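Local atomic coordinates of Two-component system response regulator/GGDEF domain protein (Aeromonas salmonicida, PDB entry 3LUF), a protein that probably makes the bacterial second messenger cyclic di-GMP from two GTP, this portion being its paired response-regulator receiver domains, each with a magnesium site. Residues R192-S206 with Y217-F230. Sequence-based numbering, arbitrary orientation.
Sequences RERYSKQQLAIIGIS and YLKQGANDFLNQPF
R192 reaches from helix 184-194 to G221, and its guanidinium lies edge-on to the loop before strand 224-228. NE meets G221 O at 2.6 Å, in the guanidinium plane but from above the carbonyl plane, nearly straight, with an N-H...O angle of 163°. The chain bends at chi2, and NH1 and NH2 both meet L200 O end-on, in the plane of its carbonyl. I202 CD1 lies over one guanidinium face and K197 CA over the opposite one, both toward the rim. N223 crosses R192 at about a right angle, their planes 70° apart. Its amide joins two backbone sites: ND2 gives a straight bond to K197 O (3.2 Å), and OD1 accepts I202 N (2.8 Å) from above the amide plane. K197 slides past N223 in the opposite direction; a water links its NZ to L218 O and A222 O.

Beyond this polar end the strands pair in parallel. G204 N to D224 O and L226 N to G204 O, each 3.0 Å, fix the register, and Q228 N to S206 O extends it. G204 CA sits over the centre of the Y217 ring, 3.4 Å from its centroid and 7° off the normal, a CH-pi contact at a residue without a side chain. On the I203 and I205 face, I203 CG2 touches L226 CB (3.9 Å).

This is the last beta-alpha-beta crossover of the second receiver domain. Its chemistry is divided: the buried R192 charge is spread over main-chain carbonyls where the strands begin, whereas apolar and backbone contacts carry the pairing toward the magnesium-site end.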
ATOM      1  N   ARG B 192     -11.834   3.402  15.367  1.00  9.67           N
ATOM      2  CA  ARG B 192     -10.509   3.741  15.898  1.00  8.99           C
ATOM      3  C   ARG B 192     -10.577   4.218  17.340  1.00 10.56           C
ATOM      4  O   ARG B 192      -9.550   4.228  18.018  1.00 11.81           O
ATOM      5  CB  ARG B 192      -9.850   4.797  15.040  1.00  9.19           C
ATOM      6  CG  ARG B 192      -9.181   4.253  13.800  1.00  9.05           C
ATOM      7  CD  ARG B 192      -7.855   3.553  14.099  1.00  8.83           C
ATOM      8  NE  ARG B 192      -7.400   2.873  12.872  1.00 10.44           N
ATOM      9  CZ  ARG B 192      -7.585   1.574  12.609  1.00 12.58           C
ATOM     10  NH1 ARG B 192      -8.179   0.795  13.498  1.00 10.11           N
ATOM     11  NH2 ARG B 192      -7.156   1.055  11.462  1.00 11.89           N
ATOM     12  N   GLU B 193     -11.761   4.607  17.816  1.00 11.75           N
ATOM     13  CA  GLU B 193     -11.892   4.868  19.267  1.00 12.47           C
ATOM     14  C   GLU B 193     -11.722   3.613  20.132  1.00 13.47           C
ATOM     15  O   GLU B 193     -11.378   3.726  21.325  1.00 12.92           O
ATOM     16  CB  GLU B 193     -13.245   5.531  19.560  1.00 11.17           C
ATOM     17  CG  GLU B 193     -13.334   6.955  19.002  1.00 12.42           C
ATOM     18  CD  GLU B 193     -14.467   7.735  19.631  1.00 17.59           C
ATOM     19  OE1 GLU B 193     -15.594   7.250  19.571  1.00 17.18           O
ATOM     20  OE2 GLU B 193     -14.219   8.849  20.159  1.00 22.70           O
ATOM     21  N   ARG B 194     -11.916   2.442  19.512  1.00 14.42           N
ATOM     22  CA  ARG B 194     -11.779   1.130  20.170  1.00 15.79           C
ATOM     23  C   ARG B 194     -10.546   0.340  19.728  1.00 15.76           C
ATOM     24  O   ARG B 194      -9.924  -0.354  20.550  1.00 17.07           O
ATOM     25  CB  ARG B 194     -13.004   0.242  19.897  1.00 16.01           C
ATOM     26  CG  ARG B 194     -14.277   0.643  20.503  1.00 18.26           C
ATOM     27  CD  ARG B 194     -15.337  -0.429  20.192  1.00 17.20           C
ATOM     28  NE  ARG B 194     -15.378  -1.522  21.158  1.00 19.77           N
ATOM     29  CZ  ARG B 194     -16.154  -2.596  21.019  1.00 17.57           C
ATOM     30  NH1 ARG B 194     -16.892  -2.749  19.924  1.00 18.89           N
ATOM     31  NH2 ARG B 194     -16.160  -3.546  21.950  1.00 22.30           N
ATOM     32  N   TYR B 195     -10.235   0.357  18.422  1.00 15.25           N
ATOM     33  CA  TYR B 195      -9.231  -0.541  17.851  1.00 15.53           C
ATOM     34  C   TYR B 195      -8.097   0.206  17.181  1.00 14.74           C
ATOM     35  O   TYR B 195      -8.357   1.121  16.391  1.00 13.37           O
ATOM     36  CB  TYR B 195      -9.880  -1.479  16.811  1.00 15.07           C
ATOM     37  CG  TYR B 195     -11.000  -2.309  17.426  1.00 18.18           C
ATOM     38  CD1 TYR B 195     -10.725  -3.163  18.502  1.00 20.10           C
ATOM     39  CD2 TYR B 195     -12.314  -2.156  17.010  1.00 20.95           C
ATOM     40  CE1 TYR B 195     -11.740  -3.893  19.135  1.00 21.69           C
ATOM     41  CE2 TYR B 195     -13.356  -2.905  17.604  1.00 21.86           C
ATOM     42  CZ  TYR B 195     -13.042  -3.762  18.684  1.00 22.52           C
ATOM     43  OH  TYR B 195     -14.029  -4.492  19.283  1.00 22.97           O
ATOM     44  N   SER B 196      -6.861  -0.189  17.490  1.00 14.93           N
ATOM     45  CA  SER B 196      -5.652   0.370  16.858  1.00 14.96           C
ATOM     46  C   SER B 196      -5.479  -0.164  15.433  1.00 15.12           C
ATOM     47  O   SER B 196      -6.169  -1.113  15.014  1.00 13.99           O
ATOM     48  CB  SER B 196      -4.389   0.014  17.667  1.00 16.29           C
ATOM     49  OG  SER B 196      -4.056  -1.372  17.491  1.00 16.12           O
ATOM     50  N   LYS B 197      -4.559   0.454  14.701  1.00 15.15           N
ATOM     51  CA  LYS B 197      -4.223   0.003  13.329  1.00 17.19           C
ATOM     52  C   LYS B 197      -3.712  -1.425  13.280  1.00 18.29           C
ATOM     53  O   LYS B 197      -3.840  -2.077  12.235  1.00 18.57           O
ATOM     54  CB  LYS B 197      -3.185   0.916  12.704  1.00 17.42           C
ATOM     55  CG  LYS B 197      -3.715   2.215  12.175  1.00 18.88           C
ATOM     56  CD  LYS B 197      -2.578   3.028  11.553  1.00 20.68           C
ATOM     57  CE  LYS B 197      -3.055   4.386  11.092  1.00 26.91           C
ATOM     58  NZ  LYS B 197      -2.174   4.849   9.977  1.00 30.60           N
ATOM     59  N   GLN B 198      -3.132  -1.903  14.387  1.00 19.14           N
ATOM     60  CA  GLN B 198      -2.627  -3.277  14.451  1.00 20.80           C
ATOM     61  C   GLN B 198      -3.739  -4.245  14.844  1.00 20.46           C
ATOM     62  O   GLN B 198      -3.691  -5.438  14.530  1.00 22.14           O
ATOM     63  CB  GLN B 198      -1.410  -3.379  15.394  1.00 21.94           C
ATOM     64  CG  GLN B 198      -0.883  -4.837  15.658  1.00 25.69           C
ATOM     65  CD  GLN B 198      -0.554  -5.613  14.366  1.00 30.04           C
ATOM     66  OE1 GLN B 198      -1.003  -6.748  14.177  1.00 30.96           O
ATOM     67  NE2 GLN B 198       0.219  -4.994  13.480  1.00 33.39           N
ATOM     68  N   GLN B 199      -4.763  -3.744  15.514  1.00 18.84           N
ATOM     69  CA  GLN B 199      -5.860  -4.602  15.928  1.00 18.42           C
ATOM     70  C   GLN B 199      -6.877  -4.832  14.819  1.00 17.86           C
ATOM     71  O   GLN B 199      -7.513  -5.893  14.765  1.00 18.89           O
ATOM     72  CB  GLN B 199      -6.568  -4.048  17.152  1.00 18.83           C
ATOM     73  CG  GLN B 199      -5.713  -4.167  18.438  1.00 21.77           C
ATOM     74  CD  GLN B 199      -6.347  -3.463  19.598  1.00 25.31           C
ATOM     75  OE1 GLN B 199      -6.724  -2.288  19.505  1.00 22.71           O
ATOM     76  NE2 GLN B 199      -6.479  -4.173  20.715  1.00 28.87           N
ATOM     77  N   LEU B 200      -7.054  -3.822  13.977  1.00 14.75           N
ATOM     78  CA  LEU B 200      -8.069  -3.869  12.939  1.00 13.30           C
ATOM     79  C   LEU B 200      -7.631  -2.962  11.796  1.00 12.58           C
ATOM     80  O   LEU B 200      -7.708  -1.736  11.950  1.00 13.23           O
ATOM     81  CB  LEU B 200      -9.431  -3.397  13.519  1.00 13.50           C
ATOM     82  CG  LEU B 200     -10.632  -3.484  12.572  1.00 12.43           C
ATOM     83  CD1 LEU B 200     -10.896  -4.971  12.183  1.00 13.06           C
ATOM     84  CD2 LEU B 200     -11.913  -2.785  13.082  1.00 16.44           C
ATOM     85  N   ALA B 201      -7.226  -3.533  10.659  1.00 10.67           N
ATOM     86  CA  ALA B 201      -6.778  -2.701   9.512  1.00 10.48           C
ATOM     87  C   ALA B 201      -8.012  -2.158   8.791  1.00 10.10           C
ATOM     88  O   ALA B 201      -9.025  -2.846   8.702  1.00 11.33           O
ATOM     89  CB  ALA B 201      -5.917  -3.498   8.563  1.00 10.47           C
ATOM     90  N   ILE B 202      -7.948  -0.921   8.332  1.00  9.52           N
ATOM     91  CA  ILE B 202      -9.068  -0.361   7.598  1.00  9.72           C
ATOM     92  C   ILE B 202      -8.545   0.210   6.311  1.00  9.24           C
ATOM     93  O   ILE B 202      -7.566   0.970   6.321  1.00  9.60           O
ATOM     94  CB  ILE B 202      -9.726   0.763   8.403  1.00  9.65           C
ATOM     95  CG1 ILE B 202     -10.317   0.202   9.704  1.00  8.67           C
ATOM     96  CG2 ILE B 202     -10.725   1.572   7.528  1.00 12.04           C
ATOM     97  CD1 ILE B 202     -10.628   1.336  10.702  1.00  9.67           C
ATOM     98  N   ILE B 203      -9.153  -0.198   5.195  1.00 10.09           N
ATOM     99  CA  ILE B 203      -8.905   0.472   3.909  1.00 10.73           C
ATOM    100  C   ILE B 203     -10.119   1.325   3.579  1.00 11.00           C
ATOM    101  O   ILE B 203     -11.255   0.807   3.439  1.00 11.23           O
ATOM    102  CB  ILE B 203      -8.673  -0.527   2.746  1.00 11.52           C
ATOM    103  CG1 ILE B 203      -7.525  -1.499   3.115  1.00 11.06           C
ATOM    104  CG2 ILE B 203      -8.390   0.242   1.450  1.00 12.00           C
ATOM    105  CD1 ILE B 203      -7.368  -2.735   2.141  1.00 13.22           C
ATOM    106  N   GLY B 204      -9.883   2.615   3.447  1.00 11.38           N
ATOM    107  CA  GLY B 204     -10.978   3.553   3.164  1.00 12.85           C
ATOM    108  C   GLY B 204     -11.176   3.647   1.658  1.00 13.64           C
ATOM    109  O   GLY B 204     -10.231   3.990   0.937  1.00 13.16           O
ATOM    110  N   ILE B 205     -12.378   3.337   1.176  1.00 15.51           N
ATOM    111  CA  ILE B 205     -12.715   3.453  -0.241  1.00 16.27           C
ATOM    112  C   ILE B 205     -13.476   4.746  -0.514  1.00 18.17           C
ATOM    113  O   ILE B 205     -14.418   5.089   0.199  1.00 17.52           O
ATOM    114  CB  ILE B 205     -13.519   2.234  -0.754  1.00 16.59           C
ATOM    115  CG1 ILE B 205     -12.754   0.938  -0.449  1.00 17.96           C
ATOM    116  CG2 ILE B 205     -13.736   2.380  -2.292  1.00 17.68           C
ATOM    117  CD1 ILE B 205     -13.572  -0.374  -0.636  1.00 19.84           C
ATOM    118  N   SER B 206     -13.036   5.461  -1.549  1.00 19.45           N
ATOM    119  CA  SER B 206     -13.548   6.783  -1.875  1.00 23.48           C
ATOM    120  C   SER B 206     -13.535   7.001  -3.384  1.00 23.66           C
ATOM    121  O   SER B 206     -12.692   6.454  -4.062  1.00 23.35           O
ATOM    122  CB  SER B 206     -12.582   7.822  -1.280  1.00 22.41           C
ATOM    123  OG  SER B 206     -13.282   8.580  -0.366  1.00 29.52           O
ATOM    124  N   TYR B 217      -9.686   9.971   5.439  1.00 15.14           N
ATOM    125  CA  TYR B 217      -9.588   8.611   5.954  1.00 14.58           C
ATOM    126  C   TYR B 217      -8.262   8.377   6.663  1.00 14.45           C
ATOM    127  O   TYR B 217      -8.238   7.854   7.780  1.00 13.51           O
ATOM    128  CB  TYR B 217      -9.710   7.605   4.816  1.00 14.42           C
ATOM    129  CG  TYR B 217     -11.093   7.095   4.469  1.00 13.57           C
ATOM    130  CD1 TYR B 217     -11.925   6.515   5.427  1.00 15.08           C
ATOM    131  CD2 TYR B 217     -11.543   7.123   3.137  1.00 15.29           C
ATOM    132  CE1 TYR B 217     -13.177   6.016   5.059  1.00 15.29           C
ATOM    133  CE2 TYR B 217     -12.777   6.600   2.770  1.00 17.11           C
ATOM    134  CZ  TYR B 217     -13.575   6.050   3.712  1.00 18.26           C
ATOM    135  OH  TYR B 217     -14.787   5.529   3.312  1.00 19.55           O
ATOM    136  N   LEU B 218      -7.160   8.725   5.999  1.00 13.68           N
ATOM    137  CA  LEU B 218      -5.823   8.523   6.558  1.00 13.68           C
ATOM    138  C   LEU B 218      -5.599   9.275   7.884  1.00 13.77           C
ATOM    139  O   LEU B 218      -5.067   8.696   8.869  1.00 14.07           O
ATOM    140  CB  LEU B 218      -4.753   8.856   5.496  1.00 14.30           C
ATOM    141  CG  LEU B 218      -4.701   7.854   4.333  1.00 16.01           C
ATOM    142  CD1 LEU B 218      -3.791   8.420   3.188  1.00 17.64           C
ATOM    143  CD2 LEU B 218      -4.169   6.508   4.832  1.00 16.76           C
ATOM    144  N   LYS B 219      -6.015  10.544   7.917  0.60 13.71           N
ATOM    145  CA  LYS B 219      -5.880  11.367   9.116  0.60 14.14           C
ATOM    146  C   LYS B 219      -6.724  10.847  10.268  0.60 14.32           C
ATOM    147  O   LYS B 219      -6.382  11.058  11.444  0.60 14.24           O
ATOM    148  CB  LYS B 219      -6.246  12.839   8.831  0.60 15.00           C
ATOM    149  CG  LYS B 219      -5.325  13.530   7.831  0.60 17.39           C
ATOM    150  CD  LYS B 219      -3.959  13.835   8.398  0.60 19.13           C
ATOM    151  CE  LYS B 219      -3.128  14.546   7.342  0.60 21.24           C
ATOM    152  NZ  LYS B 219      -1.713  14.186   7.487  0.60 22.70           N
ATOM    153  N   GLN B 220      -7.815  10.159   9.926  1.00 13.96           N
ATOM    154  CA  GLN B 220      -8.668   9.539  10.929  1.00 15.66           C
ATOM    155  C   GLN B 220      -8.224   8.154  11.371  1.00 15.36           C
ATOM    156  O   GLN B 220      -8.890   7.539  12.193  1.00 15.78           O
ATOM    157  CB  GLN B 220     -10.115   9.474  10.475  1.00 16.73           C
ATOM    158  CG  GLN B 220     -10.775  10.832  10.417  1.00 22.68           C
ATOM    159  CD  GLN B 220     -10.866  11.523  11.766  1.00 28.18           C
ATOM    160  OE1 GLN B 220     -10.989  10.883  12.829  1.00 29.22           O
ATOM    161  NE2 GLN B 220     -10.785  12.837  11.735  1.00 32.07           N
ATOM    162  N   GLY B 221      -7.123   7.645  10.824  1.00 15.01           N
ATOM    163  CA  GLY B 221      -6.588   6.369  11.299  1.00 15.48           C
ATOM    164  C   GLY B 221      -6.772   5.169  10.374  1.00 14.65           C
ATOM    165  O   GLY B 221      -6.363   4.040  10.731  1.00 15.15           O
ATOM    166  N   ALA B 222      -7.336   5.375   9.190  1.00 13.49           N
ATOM    167  CA  ALA B 222      -7.332   4.271   8.228  1.00 13.18           C
ATOM    168  C   ALA B 222      -5.882   3.885   7.898  1.00 12.86           C
ATOM    169  O   ALA B 222      -4.984   4.739   7.856  1.00 11.93           O
ATOM    170  CB  ALA B 222      -8.077   4.650   6.955  1.00 14.03           C
ATOM    171  N   ASN B 223      -5.630   2.592   7.730  1.00 12.82           N
ATOM    172  CA  ASN B 223      -4.280   2.123   7.338  1.00 12.25           C
ATOM    173  C   ASN B 223      -3.927   2.506   5.917  1.00 12.69           C
ATOM    174  O   ASN B 223      -2.752   2.697   5.601  1.00 12.65           O
ATOM    175  CB  ASN B 223      -4.181   0.588   7.431  1.00 13.02           C
ATOM    176  CG  ASN B 223      -4.491   0.040   8.820  1.00 11.78           C
ATOM    177  OD1 ASN B 223      -5.584   0.244   9.385  1.00 10.59           O
ATOM    178  ND2 ASN B 223      -3.525  -0.692   9.368  1.00 13.83           N
ATOM    179  N   ASP B 224      -4.930   2.594   5.060  1.00 12.04           N
ATOM    180  CA  ASP B 224      -4.704   2.696   3.622  1.00 12.75           C
ATOM    181  C   ASP B 224      -5.938   3.248   2.941  1.00 12.96           C
ATOM    182  O   ASP B 224      -7.011   3.416   3.566  1.00 12.44           O
ATOM    183  CB  ASP B 224      -4.411   1.275   3.079  1.00 12.54           C
ATOM    184  CG  ASP B 224      -3.498   1.278   1.857  1.00 15.78           C
ATOM    185  OD1 ASP B 224      -3.289   2.345   1.219  1.00 13.00           O
ATOM    186  OD2 ASP B 224      -3.020   0.172   1.511  1.00 18.42           O
ATOM    187  N   PHE B 225      -5.789   3.527   1.653  1.00 13.68           N
ATOM    188  CA  PHE B 225      -6.898   4.048   0.840  1.00 14.19           C
ATOM    189  C   PHE B 225      -6.961   3.300  -0.475  1.00 15.33           C
ATOM    190  O   PHE B 225      -5.955   2.736  -0.924  1.00 15.95           O
ATOM    191  CB  PHE B 225      -6.683   5.542   0.552  1.00 14.27           C
ATOM    192  CG  PHE B 225      -5.546   5.810  -0.405  1.00 13.80           C
ATOM    193  CD1 PHE B 225      -5.807   6.012  -1.753  1.00 15.07           C
ATOM    194  CD2 PHE B 225      -4.231   5.812   0.037  1.00 15.49           C
ATOM    195  CE1 PHE B 225      -4.765   6.240  -2.647  1.00 13.80           C
ATOM    196  CE2 PHE B 225      -3.163   6.021  -0.866  1.00 16.45           C
ATOM    197  CZ  PHE B 225      -3.465   6.245  -2.214  1.00 14.74           C
ATOM    198  N   LEU B 226      -8.125   3.329  -1.101  1.00 15.52           N
ATOM    199  CA  LEU B 226      -8.286   2.733  -2.418  1.00 16.95           C
ATOM    200  C   LEU B 226      -9.355   3.549  -3.111  1.00 18.07           C
ATOM    201  O   LEU B 226     -10.483   3.672  -2.612  1.00 18.34           O
ATOM    202  CB  LEU B 226      -8.678   1.257  -2.274  1.00 16.89           C
ATOM    203  CG  LEU B 226      -9.034   0.491  -3.545  1.00 17.63           C
ATOM    204  CD1 LEU B 226      -7.842   0.501  -4.448  1.00 20.26           C
ATOM    205  CD2 LEU B 226      -9.442  -0.940  -3.136  1.00 22.07           C
ATOM    206  N   ASN B 227      -8.991   4.181  -4.224  1.00 19.22           N
ATOM    207  CA  ASN B 227      -9.928   5.056  -4.901  1.00 21.15           C
ATOM    208  C   ASN B 227     -10.749   4.303  -5.949  1.00 22.00           C
ATOM    209  O   ASN B 227     -10.226   3.447  -6.654  1.00 22.66           O
ATOM    210  CB  ASN B 227      -9.209   6.284  -5.483  1.00 21.16           C
ATOM    211  CG  ASN B 227      -8.596   7.174  -4.392  1.00 22.40           C
ATOM    212  OD1 ASN B 227      -9.170   7.340  -3.288  1.00 24.42           O
ATOM    213  ND2 ASN B 227      -7.431   7.753  -4.692  1.00 22.96           N
ATOM    214  N   GLN B 228     -12.051   4.586  -6.000  1.00 23.20           N
ATOM    215  CA  GLN B 228     -12.946   3.979  -7.000  1.00 25.34           C
ATOM    216  C   GLN B 228     -13.008   4.884  -8.233  1.00 25.47           C
ATOM    217  O   GLN B 228     -12.923   6.101  -8.098  1.00 26.61           O
ATOM    218  CB  GLN B 228     -14.368   3.869  -6.441  1.00 25.99           C
ATOM    219  CG  GLN B 228     -14.659   2.687  -5.540  1.00 29.93           C
ATOM    220  CD  GLN B 228     -16.103   2.692  -5.035  1.00 34.49           C
ATOM    221  OE1 GLN B 228     -16.796   3.719  -5.115  1.00 35.87           O
ATOM    222  NE2 GLN B 228     -16.568   1.539  -4.514  1.00 34.84           N
ATOM    223  N   PRO B 229     -13.128   4.304  -9.447  1.00 25.80           N
ATOM    224  CA  PRO B 229     -13.051   2.879  -9.803  1.00 25.05           C
ATOM    225  C   PRO B 229     -11.660   2.260  -9.614  1.00 24.16           C
ATOM    226  O   PRO B 229     -10.661   2.945  -9.807  1.00 25.04           O
ATOM    227  CB  PRO B 229     -13.400   2.860 -11.311  1.00 24.64           C
ATOM    228  CG  PRO B 229     -13.074   4.258 -11.802  1.00 26.56           C
ATOM    229  CD  PRO B 229     -13.476   5.142 -10.615  1.00 26.04           C
ATOM    230  N   PHE B 230     -11.621   0.980  -9.238  1.00 23.62           N
ATOM    231  CA  PHE B 230     -10.379   0.196  -9.158  1.00 23.02           C
ATOM    232  C   PHE B 230     -10.545  -1.168  -9.824  1.00 23.24           C
ATOM    233  O   PHE B 230     -11.675  -1.696  -9.940  1.00 22.46           O
ATOM    234  CB  PHE B 230      -9.907   0.019  -7.693  1.00 23.24           C
ATOM    235  CG  PHE B 230     -10.946  -0.624  -6.790  1.00 21.19           C
ATOM    236  CD1 PHE B 230     -11.092  -2.019  -6.750  1.00 18.84           C
ATOM    237  CD2 PHE B 230     -11.779   0.163  -6.002  1.00 21.01           C
ATOM    238  CE1 PHE B 230     -12.051  -2.609  -5.932  1.00 21.69           C
ATOM    239  CE2 PHE B 230     -12.756  -0.414  -5.196  1.00 21.68           C
ATOM    240  CZ  PHE B 230     -12.893  -1.802  -5.167  1.00 22.31           C
TER
HETATM  241  O   HOH W   1      -3.394   6.744   8.881  1.00 24.94           O